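Local coordinates for protein transmembrane oligosaccharyl transferase (Archaeoglobus fulgidus, PDB 3WAJ) that belongs to the STT3/AglB family of membrane-embedded transferases and joins a helical membrane region, with a zinc ion bound in the model, to core and peripheral domains, at residues Ser24-Leu27 against Arg28-Pro32; Phe71-Pro75 against Tyr76-Thr80; Met229-Ala232 against Phe233-Gly237; His841-Gly845 against Asn846-Glu850. One frame throughout, in Å; residues are numbered along the deposited sequence.

Contact 1. Residues Ser24-Leu27 against Arg28-Pro32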
loop_
_atom_site.group_PDB
_atom_site.type_symbol
_atom_site.label_atom_id
_atom_site.label_comp_id
_atom_site.label_asym_id
_atom_site.label_seq_id
_atom_site.Cartn_x
_atom_site.Cartn_y
_atom_site.Cartn_z
ATOM N N SER A 24 -2.369 -25.493 -2.404
ATOM C CA SER A 24 -2.150 -24.183 -1.812
ATOM C C SER A 24 -0.658 -23.826 -1.835
ATOM O O SER A 24 -0.293 -22.673 -2.074
ATOM C CB SER A 24 -2.711 -24.146 -0.387
ATOM O OG SER A 24 -2.835 -22.819 0.080
ATOM N N VAL A 25 0.200 -24.816 -1.598
ATOM C CA VAL A 25 1.635 -24.593 -1.701
ATOM C C VAL A 25 1.989 -24.298 -3.147
ATOM O O VAL A 25 2.777 -23.394 -3.428
ATOM C CB VAL A 25 2.459 -25.792 -1.202
ATOM C CG1 VAL A 25 3.954 -25.553 -1.437
ATOM C CG2 VAL A 25 2.207 -26.034 0.268
ATOM N N LYS A 26 1.403 -25.068 -4.056
ATOM C CA LYS A 26 1.648 -24.899 -5.486
ATOM C C LYS A 26 1.286 -23.480 -5.894
ATOM O O LYS A 26 2.054 -22.802 -6.572
ATOM C CB LYS A 26 0.841 -25.928 -6.302
ATOM C CG LYS A 26 1.045 -25.863 -7.823
ATOM C CD LYS A 26 -0.043 -25.028 -8.511
ATOM C CE LYS A 26 0.033 -25.108 -10.033
ATOM N NZ LYS A 26 1.309 -24.643 -10.606
ATOM N N LEU A 27 0.119 -23.036 -5.442
ATOM C CA LEU A 27 -0.378 -21.692 -5.731
ATOM C C LEU A 27 0.431 -20.592 -5.036
ATOM O O LEU A 27 0.745 -19.573 -5.640
ATOM C CB LEU A 27 -1.865 -21.583 -5.358
ATOM C CG LEU A 27 -2.882 -21.526 -6.502
ATOM C CD1 LEU A 27 -2.429 -22.366 -7.671
ATOM C CD2 LEU A 27 -4.263 -21.963 -6.032
ATOM N N ARG A 28 0.798 -20.784 -3.777
ATOM C CA ARG A 28 1.393 -19.668 -3.031
ATOM C C ARG A 28 2.917 -19.611 -2.956
ATOM O O ARG A 28 3.489 -18.536 -2.798
ATOM C CB ARG A 28 0.763 -19.566 -1.642
ATOM C CG ARG A 28 -0.668 -19.098 -1.701
ATOM C CD ARG A 28 -1.534 -19.775 -0.656
ATOM N NE ARG A 28 -2.948 -19.648 -0.997
ATOM C CZ ARG A 28 -3.811 -18.950 -0.282
ATOM N NH1 ARG A 28 -3.393 -18.355 0.814
ATOM N NH2 ARG A 28 -5.079 -18.858 -0.647
ATOM N N ILE A 29 3.566 -20.762 -3.076
ATOM C CA ILE A 29 5.023 -20.831 -2.985
ATOM C C ILE A 29 5.662 -21.096 -4.348
ATOM O O ILE A 29 6.683 -20.498 -4.693
ATOM C CB ILE A 29 5.456 -21.903 -1.963
ATOM C CG1 ILE A 29 4.852 -21.582 -0.593
ATOM C CG2 ILE A 29 6.973 -22.036 -1.897
ATOM C CD1 ILE A 29 5.543 -22.255 0.567
ATOM N N LEU A 30 5.042 -21.975 -5.129
ATOM C CA LEU A 30 5.621 -22.451 -6.394
ATOM C C LEU A 30 5.338 -21.555 -7.597
ATOM O O LEU A 30 6.246 -21.206 -8.351
ATOM C CB LEU A 30 5.142 -23.873 -6.698
ATOM C CG LEU A 30 6.023 -25.062 -6.322
ATOM C CD1 LEU A 30 6.813 -24.838 -5.040
ATOM C CD2 LEU A 30 5.159 -26.310 -6.215
ATOM N N ASN A 31 4.074 -21.203 -7.791
ATOM C CA ASN A 31 3.697 -20.318 -8.892
ATOM C C ASN A 31 4.496 -19.002 -9.021
ATOM O O ASN A 31 4.995 -18.704 -10.107
ATOM C CB ASN A 31 2.187 -20.056 -8.882
ATOM C CG ASN A 31 1.427 -21.043 -9.731
ATOM O OD1 ASN A 31 1.500 -22.252 -9.509
ATOM N ND2 ASN A 31 0.694 -20.535 -10.717
ATOM N N PRO A 32 4.638 -18.223 -7.924
ATOM C CA PRO A 32 5.346 -16.953 -8.119
ATOM C C PRO A 32 6.829 -17.031 -7.750
ATOM O O PRO A 32 7.468 -15.985 -7.661
ATOM C CB PRO A 32 4.627 -16.023 -7.138
ATOM C CG PRO A 32 4.334 -16.928 -5.967
ATOM C CD PRO A 32 4.064 -18.311 -6.562
#
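K26 crosses the N31 side chain obliquely, five residues further on, bringing the methylene carbons CD and CE and the terminal NZ to OD1. The ammonium supplies the hydrogen bond: K26 NZ lies 2.6 Å from N31 OD1, only 15° out of the amide carbonyl plane. CG of K26 leaves anti to the backbone N (chi1 -179°), and bends at chi2 and chi4 turn the chain back to N31 instead of letting it run straight on.

The five-residue spacing matches a change in the backbone pattern. R28 N still bonds to S24 O at 2.8 Å, the ordinary i to i+4 link of an alpha helix. V25 O then accepts from two donors, I29 N at 2.8 Å and L30 N at 3.2 Å, and N31 N reaches K26 O at 2.9 Å. The last two bonds span five residues, which identifies a pi-type turn in the closing part of the helix.

Apolar contact along the helix is modest, with V25 CG1 meeting I29 CB at 4.0 Å. The aliphatic part of R28 passes S24 in van der Waals contact, its CD 3.4 Å from S24 OG.

Helix 19-30 is flanked on several sides. V25 and I29 touch helix 102-118, K26 and L27 touch helix 474-491, and R28 reaches F151 and L152 of helix 150-153. D490, on helix 474-491, receives a weak hydrogen bond from N31 ND2, and P32 occupies the N-cap position of the following helix 33-36.

Contact 2. Residues Phe71-Pro75 against Tyr76-Thr80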
loop_
_atom_site.group_PDB
_atom_site.type_symbol
_atom_site.label_atom_id
_atom_site.label_comp_id
_atom_site.label_asym_id
_atom_site.label_seq_id
_atom_site.Cartn_x
_atom_site.Cartn_y
_atom_site.Cartn_z
ATOM N N PHE A 71 12.620 7.474 11.209
ATOM C CA PHE A 71 13.329 7.231 9.955
ATOM C C PHE A 71 12.385 7.429 8.765
ATOM O O PHE A 71 12.826 7.558 7.617
ATOM C CB PHE A 71 13.874 5.817 9.936
ATOM C CG PHE A 71 15.278 5.693 9.393
ATOM C CD1 PHE A 71 15.519 5.765 8.026
ATOM C CD2 PHE A 71 16.348 5.431 10.251
ATOM C CE1 PHE A 71 16.785 5.622 7.528
ATOM C CE2 PHE A 71 17.627 5.281 9.752
ATOM C CZ PHE A 71 17.847 5.382 8.382
ATOM N N THR A 72 11.084 7.455 9.040
ATOM C CA THR A 72 10.095 7.722 8.002
ATOM C C THR A 72 9.298 9.001 8.275
ATOM O O THR A 72 9.415 9.595 9.350
ATOM C CB THR A 72 9.167 6.530 7.810
ATOM O OG1 THR A 72 8.471 6.673 6.570
ATOM C CG2 THR A 72 8.188 6.403 8.971
ATOM N N TYR A 73 8.504 9.436 7.297
ATOM C CA TYR A 73 7.771 10.702 7.426
ATOM C C TYR A 73 8.710 11.832 7.901
ATOM O O TYR A 73 8.414 12.583 8.843
ATOM C CB TYR A 73 6.535 10.518 8.342
ATOM C CG TYR A 73 5.655 11.747 8.510
ATOM C CD1 TYR A 73 5.602 12.743 7.532
ATOM C CD2 TYR A 73 4.892 11.917 9.657
ATOM C CE1 TYR A 73 4.814 13.867 7.697
ATOM C CE2 TYR A 73 4.103 13.050 9.844
ATOM C CZ TYR A 73 4.066 14.019 8.862
ATOM O OH TYR A 73 3.284 15.136 9.041
ATOM N N TYR A 74 9.843 11.961 7.227
ATOM C CA TYR A 74 10.841 12.955 7.597
ATOM C C TYR A 74 10.336 14.387 7.381
ATOM O O TYR A 74 9.712 14.690 6.365
ATOM C CB TYR A 74 12.112 12.708 6.786
ATOM C CG TYR A 74 13.282 13.573 7.186
ATOM C CD1 TYR A 74 14.110 13.221 8.250
ATOM C CD2 TYR A 74 13.583 14.723 6.476
ATOM C CE1 TYR A 74 15.205 14.014 8.601
ATOM C CE2 TYR A 74 14.661 15.522 6.822
ATOM C CZ TYR A 74 15.471 15.165 7.886
ATOM O OH TYR A 74 16.563 15.964 8.213
ATOM N N PRO A 75 10.637 15.286 8.326
ATOM C CA PRO A 75 11.422 15.030 9.535
ATOM C C PRO A 75 10.567 14.942 10.785
ATOM O O PRO A 75 10.977 15.486 11.820
ATOM C CB PRO A 75 12.258 16.301 9.644
ATOM C CG PRO A 75 11.215 17.385 9.242
ATOM C CD PRO A 75 10.344 16.723 8.157
ATOM N N TYR A 76 9.410 14.296 10.710
ATOM C CA TYR A 76 8.541 14.201 11.890
ATOM C C TYR A 76 8.577 12.824 12.540
ATOM O O TYR A 76 8.553 12.700 13.763
ATOM C CB TYR A 76 7.089 14.562 11.526
ATOM C CG TYR A 76 6.955 15.932 10.907
ATOM C CD1 TYR A 76 6.835 17.071 11.706
ATOM C CD2 TYR A 76 6.945 16.097 9.524
ATOM C CE1 TYR A 76 6.710 18.339 11.135
ATOM C CE2 TYR A 76 6.827 17.373 8.948
ATOM C CZ TYR A 76 6.706 18.473 9.769
ATOM O OH TYR A 76 6.583 19.717 9.224
ATOM N N GLY A 77 8.627 11.779 11.728
ATOM C CA GLY A 77 8.576 10.433 12.270
ATOM C C GLY A 77 7.139 9.941 12.305
ATOM O O GLY A 77 6.201 10.743 12.310
ATOM N N SER A 78 6.961 8.625 12.333
ATOM C CA SER A 78 5.638 8.018 12.294
ATOM C C SER A 78 5.480 6.997 13.419
ATOM O O SER A 78 6.350 6.124 13.620
ATOM C CB SER A 78 5.418 7.288 10.952
ATOM O OG SER A 78 4.786 8.098 9.984
ATOM N N TYR A 79 4.358 7.082 14.130
ATOM C CA TYR A 79 3.966 5.988 15.003
ATOM C C TYR A 79 3.689 4.785 14.129
ATOM O O TYR A 79 3.199 4.932 13.020
ATOM C CB TYR A 79 2.703 6.338 15.772
ATOM C CG TYR A 79 2.912 7.477 16.731
ATOM C CD1 TYR A 79 3.315 7.242 18.036
ATOM C CD2 TYR A 79 2.708 8.784 16.331
ATOM C CE1 TYR A 79 3.507 8.275 18.909
ATOM C CE2 TYR A 79 2.901 9.821 17.189
ATOM C CZ TYR A 79 3.297 9.564 18.480
ATOM O OH TYR A 79 3.492 10.615 19.346
ATOM N N THR A 80 3.983 3.599 14.640
ATOM C CA THR A 80 3.868 2.382 13.855
ATOM C C THR A 80 2.593 1.648 14.225
ATOM O O THR A 80 2.493 1.091 15.328
ATOM C CB THR A 80 5.079 1.446 14.110
ATOM O OG1 THR A 80 5.073 1.017 15.477
ATOM C CG2 THR A 80 6.369 2.178 13.879
#
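Y73 and Y76 set their rings obliquely, with planes 35° apart and centroids 5.0 Å apart, so the pair is neither a parallel stack nor edge-to-face. Y76 comes over one face of Y73: its CB sits 4.0 Å from the Y73 ring centroid in a CH-pi contact, and its CD2 lies 3.6 Å from Y73 CE1. CG of Y73 extends anti to the backbone N (chi1 -178°), which places one face of its ring against Y76 CB. P75 runs alongside Y76, pointing the same way, with P75 CD 3.7 Å from Y76 CE2.

The backbone brings these rings together. The peptide before P75 is cis, and Y76 N bonds to Y73 O at 2.7 Å, so Y73-Y76 forms a type VI beta turn. G77 N also bonds to Y73 O, at 3.0 Å but from 55° above the carbonyl plane. Y74, whose OH bonds to T544 and N604, ties the same turn to the core domain. Beyond the turn, T72 CG2 packs on S78 CB at 3.5 Å, just where strand 78-79 begins.

Chemically the contact is mixed: two amides on Y73 O fix the turn, while the ring pair adds carbon contacts with no polar bond between the two tyrosines.

Contact 3. Residues Met229-Ala232 against Phe233-Gly237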
loop_
_atom_site.group_PDB
_atom_site.type_symbol
_atom_site.label_atom_id
_atom_site.label_comp_id
_atom_site.label_asym_id
_atom_site.label_seq_id
_atom_site.Cartn_x
_atom_site.Cartn_y
_atom_site.Cartn_z
ATOM N N MET A 229 -24.508 -12.998 21.367
ATOM C CA MET A 229 -25.185 -13.119 22.647
ATOM C C MET A 229 -26.479 -12.324 22.635
ATOM O O MET A 229 -27.514 -12.810 23.094
ATOM C CB MET A 229 -24.273 -12.692 23.797
ATOM C CG MET A 229 -22.987 -13.495 23.846
ATOM S SD MET A 229 -21.842 -12.904 25.097
ATOM C CE MET A 229 -22.859 -13.093 26.563
ATOM N N PHE A 230 -26.416 -11.112 22.097
ATOM C CA PHE A 230 -27.604 -10.280 21.972
ATOM C C PHE A 230 -28.754 -11.094 21.367
ATOM O O PHE A 230 -29.799 -11.263 21.992
ATOM C CB PHE A 230 -27.309 -9.055 21.111
ATOM C CG PHE A 230 -28.497 -8.160 20.905
ATOM C CD1 PHE A 230 -28.845 -7.219 21.864
ATOM C CD2 PHE A 230 -29.270 -8.259 19.756
ATOM C CE1 PHE A 230 -29.951 -6.381 21.679
ATOM C CE2 PHE A 230 -30.381 -7.428 19.564
ATOM C CZ PHE A 230 -30.716 -6.490 20.524
ATOM N N PHE A 231 -28.531 -11.642 20.176
ATOM C CA PHE A 231 -29.568 -12.384 19.457
ATOM C C PHE A 231 -29.971 -13.716 20.102
ATOM O O PHE A 231 -31.145 -14.072 20.079
ATOM C CB PHE A 231 -29.202 -12.542 17.967
ATOM C CG PHE A 231 -29.362 -11.266 17.171
ATOM C CD1 PHE A 231 -30.616 -10.677 17.019
ATOM C CD2 PHE A 231 -28.263 -10.644 16.589
ATOM C CE1 PHE A 231 -30.763 -9.488 16.292
ATOM C CE2 PHE A 231 -28.408 -9.456 15.862
ATOM C CZ PHE A 231 -29.653 -8.883 15.713
ATOM N N ALA A 232 -29.016 -14.441 20.684
ATOM C CA ALA A 232 -29.344 -15.652 21.452
ATOM C C ALA A 232 -30.261 -15.347 22.646
ATOM O O ALA A 232 -30.972 -16.224 23.140
ATOM C CB ALA A 232 -28.088 -16.368 21.915
ATOM N N PHE A 233 -30.231 -14.103 23.105
ATOM C CA PHE A 233 -31.089 -13.684 24.201
ATOM C C PHE A 233 -32.444 -13.167 23.702
ATOM O O PHE A 233 -33.476 -13.720 24.079
ATOM C CB PHE A 233 -30.370 -12.674 25.121
ATOM C CG PHE A 233 -29.437 -13.322 26.134
ATOM C CD1 PHE A 233 -29.714 -13.261 27.494
ATOM C CD2 PHE A 233 -28.287 -13.997 25.724
ATOM C CE1 PHE A 233 -28.862 -13.857 28.438
ATOM C CE2 PHE A 233 -27.422 -14.603 26.661
ATOM C CZ PHE A 233 -27.708 -14.532 28.013
ATOM N N VAL A 234 -32.464 -12.145 22.840
ATOM C CA VAL A 234 -33.762 -11.605 22.395
ATOM C C VAL A 234 -34.558 -12.573 21.510
ATOM O O VAL A 234 -35.700 -12.292 21.154
ATOM C CB VAL A 234 -33.659 -10.220 21.718
ATOM C CG1 VAL A 234 -32.773 -9.294 22.537
ATOM C CG2 VAL A 234 -33.128 -10.363 20.310
ATOM N N LEU A 235 -33.953 -13.709 21.171
ATOM C CA LEU A 235 -34.648 -14.764 20.438
ATOM C C LEU A 235 -34.680 -16.080 21.218
ATOM O O LEU A 235 -34.841 -17.150 20.630
ATOM C CB LEU A 235 -34.015 -14.974 19.057
ATOM C CG LEU A 235 -33.919 -13.708 18.206
ATOM C CD1 LEU A 235 -33.124 -13.938 16.926
ATOM C CD2 LEU A 235 -35.300 -13.187 17.882
ATOM N N ALA A 236 -34.542 -16.003 22.542
ATOM C CA ALA A 236 -34.564 -17.201 23.395
ATOM C C ALA A 236 -35.838 -18.038 23.214
ATOM O O ALA A 236 -35.877 -19.219 23.578
ATOM C CB ALA A 236 -34.369 -16.830 24.850
ATOM N N GLY A 237 -36.877 -17.410 22.671
ATOM C CA GLY A 237 -38.036 -18.138 22.193
ATOM C C GLY A 237 -37.665 -19.184 21.150
ATOM O O GLY A 237 -37.627 -20.377 21.460
#
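F230 and V234 meet one turn apart at the C-terminal end of helix 221-234, a helix of the membrane region, and L235 is the first residue to leave helical backbone angles.

Among the backbone bonds, V234 N to F230 O is the well-formed one, at 2.9 Å with an N-H...O angle of 170°. F233 N is shared between weak bonds to M229 O and F230 O, and L235 N makes a weak bond to F231 O. This loss of straightness fits a helix that is ending.

The aromatic contact is a CH-pi interaction: V234 CG1 stands 4.2 Å from the F230 ring centroid, 15° off the ring normal, displaced toward the rim. CG of F230 runs anti to the backbone N (chi1 179°), which slants the ring along the helix to V234.

Apolar packing continues round the helix. F231 CD1 touches L235 CD1 at 4.1 Å, the two side chains lying side by side, and also meets V234 CG2.

Outside, F230 faces helix 315-332 and F231 helix 405-420, while F233 makes an edge-to-face contact with F294. Within the turn, the F233 ring presents its edge to a carbonyl, CD2 lying 3.0 Å from M229 O.

Contact 4. Residues His841-Gly845 against Asn846-Glu850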
loop_
_atom_site.group_PDB
_atom_site.type_symbol
_atom_site.label_atom_id
_atom_site.label_comp_id
_atom_site.label_asym_id
_atom_site.label_seq_id
_atom_site.Cartn_x
_atom_site.Cartn_y
_atom_site.Cartn_z
ATOM N N HIS A 841 29.016 27.259 -20.993
ATOM C CA HIS A 841 29.199 28.311 -21.989
ATOM C C HIS A 841 28.228 29.452 -21.682
ATOM O O HIS A 841 27.036 29.359 -21.993
ATOM C CB HIS A 841 28.968 27.783 -23.413
ATOM C CG HIS A 841 29.585 26.443 -23.673
ATOM N ND1 HIS A 841 30.942 26.267 -23.838
ATOM C CD2 HIS A 841 29.027 25.213 -23.795
ATOM C CE1 HIS A 841 31.194 24.985 -24.047
ATOM N NE2 HIS A 841 30.051 24.323 -24.025
ATOM N N ILE A 842 28.723 30.513 -21.044
ATOM C CA ILE A 842 27.900 31.696 -20.811
ATOM C C ILE A 842 27.921 32.531 -22.069
ATOM O O ILE A 842 28.934 32.588 -22.778
ATOM C CB ILE A 842 28.445 32.608 -19.712
ATOM C CG1 ILE A 842 29.675 32.009 -19.068
ATOM C CG2 ILE A 842 27.386 32.938 -18.667
ATOM C CD1 ILE A 842 30.468 33.049 -18.374
ATOM N N LYS A 843 26.810 33.205 -22.325
ATOM C CA LYS A 843 26.704 34.049 -23.491
ATOM C C LYS A 843 25.916 35.281 -23.092
ATOM O O LYS A 843 24.781 35.181 -22.612
ATOM C CB LYS A 843 26.015 33.293 -24.628
ATOM C CG LYS A 843 25.869 34.060 -25.931
ATOM C CD LYS A 843 24.978 33.286 -26.899
ATOM C CE LYS A 843 24.781 34.018 -28.222
ATOM N NZ LYS A 843 26.009 33.983 -29.073
ATOM N N ALA A 844 26.552 36.437 -23.252
ATOM C CA ALA A 844 25.901 37.725 -23.075
ATOM C C ALA A 844 26.050 38.477 -24.390
ATOM O O ALA A 844 27.124 38.991 -24.695
ATOM C CB ALA A 844 26.543 38.502 -21.936
ATOM N N GLY A 845 24.972 38.519 -25.169
ATOM C CA GLY A 845 24.995 39.127 -26.485
ATOM C C GLY A 845 26.058 38.542 -27.398
ATOM O O GLY A 845 25.854 37.502 -28.029
ATOM N N ASN A 846 27.201 39.220 -27.455
ATOM C CA ASN A 846 28.282 38.871 -28.371
ATOM C C ASN A 846 29.425 38.143 -27.663
ATOM O O ASN A 846 30.052 37.244 -28.235
ATOM C CB ASN A 846 28.831 40.135 -29.048
ATOM C CG ASN A 846 27.744 41.147 -29.386
ATOM O OD1 ASN A 846 27.254 41.199 -30.517
ATOM N ND2 ASN A 846 27.371 41.965 -28.403
ATOM N N VAL A 847 29.697 38.546 -26.422
ATOM C CA VAL A 847 30.780 37.957 -25.636
ATOM C C VAL A 847 30.389 36.601 -25.047
ATOM O O VAL A 847 29.371 36.481 -24.360
ATOM C CB VAL A 847 31.268 38.923 -24.514
ATOM C CG1 VAL A 847 30.118 39.745 -23.973
ATOM C CG2 VAL A 847 31.981 38.166 -23.391
ATOM N N VAL A 848 31.194 35.579 -25.344
ATOM C CA VAL A 848 30.985 34.241 -24.800
ATOM C C VAL A 848 32.178 33.815 -23.955
ATOM O O VAL A 848 33.319 34.143 -24.267
ATOM C CB VAL A 848 30.734 33.195 -25.906
ATOM C CG1 VAL A 848 29.620 33.657 -26.822
ATOM C CG2 VAL A 848 32.004 32.933 -26.705
ATOM N N LYS A 849 31.912 33.086 -22.878
ATOM C CA LYS A 849 32.982 32.593 -22.027
ATOM C C LYS A 849 32.848 31.098 -21.764
ATOM O O LYS A 849 32.041 30.408 -22.387
ATOM C CB LYS A 849 33.026 33.364 -20.708
ATOM C CG LYS A 849 33.328 34.851 -20.840
ATOM C CD LYS A 849 34.803 35.100 -21.116
ATOM C CE LYS A 849 35.114 36.594 -21.198
ATOM N NZ LYS A 849 34.774 37.335 -19.942
ATOM N N GLU A 850 33.636 30.614 -20.814
ATOM C CA GLU A 850 33.845 29.191 -20.646
ATOM C C GLU A 850 34.282 28.948 -19.200
ATOM O O GLU A 850 35.475 29.000 -18.892
ATOM C CB GLU A 850 34.943 28.746 -21.618
ATOM C CG GLU A 850 34.883 27.307 -22.080
ATOM C CD GLU A 850 34.213 27.154 -23.432
ATOM O OE1 GLU A 850 33.556 28.120 -23.880
ATOM O OE2 GLU A 850 34.344 26.070 -24.045
#
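A844 N bonds to V847 O at 3.0 Å with an N-H...O angle of 170°, and K849 N bonds to I842 O, also at 3.0 Å. The return bond from V847 N to A844 O is weak. A fourth, side-chain bond lies at the far end: H841 ND1 donates weakly to E850 OE1 at 3.2 Å, the carboxylate coming to the imidazole edge with the two planes 66° apart.

The backbone bonds define a beta hairpin with a two-residue loop, closed by a type II' turn from A844 to V847. G845 adopts the positive phi of that turn's first corner. A844 and V847 form the hydrogen-bonded pair, and K843 and V848 the neighbouring non-hydrogen-bonded one. Strand 847-848 is one of the two edge strands of a four-stranded antiparallel sheet in the peripheral domain, beside strand 835-844.

Packing alternates across the two faces. K843 CG lies 3.9 Å from V848 CG1, side by side, on one face; A844 CB and V847 CG1 are 4.3 Å apart on the other. The near-eclipsed chi1 of I842 (-4°) swings CD1 to 3.5 Å from K849 CB. Beyond the hairpin, I842 also touches V793 and V795 of strand 792-800.

From the N terminus the four contacts follow in series, none nesting in or crossing another, and each joins directly consecutive segments. Contact 1 closes the end of helix 19-30 and contact 2 closes the loop between strands 68-69 and 78-79; their centres are 35 Å apart, on opposite sides of the chain's centre. Contact 3 finishes helix 221-234, with its nearest atoms about 30 Å from either of the first two. All three belong to the N-terminal STT3 part of the protein, and contact 2 also reaches core-domain residues. Contact 4 closes the hairpin of strands 835-844 and 847-848 in the peripheral domain, its centre 90 Å from that of contact 3.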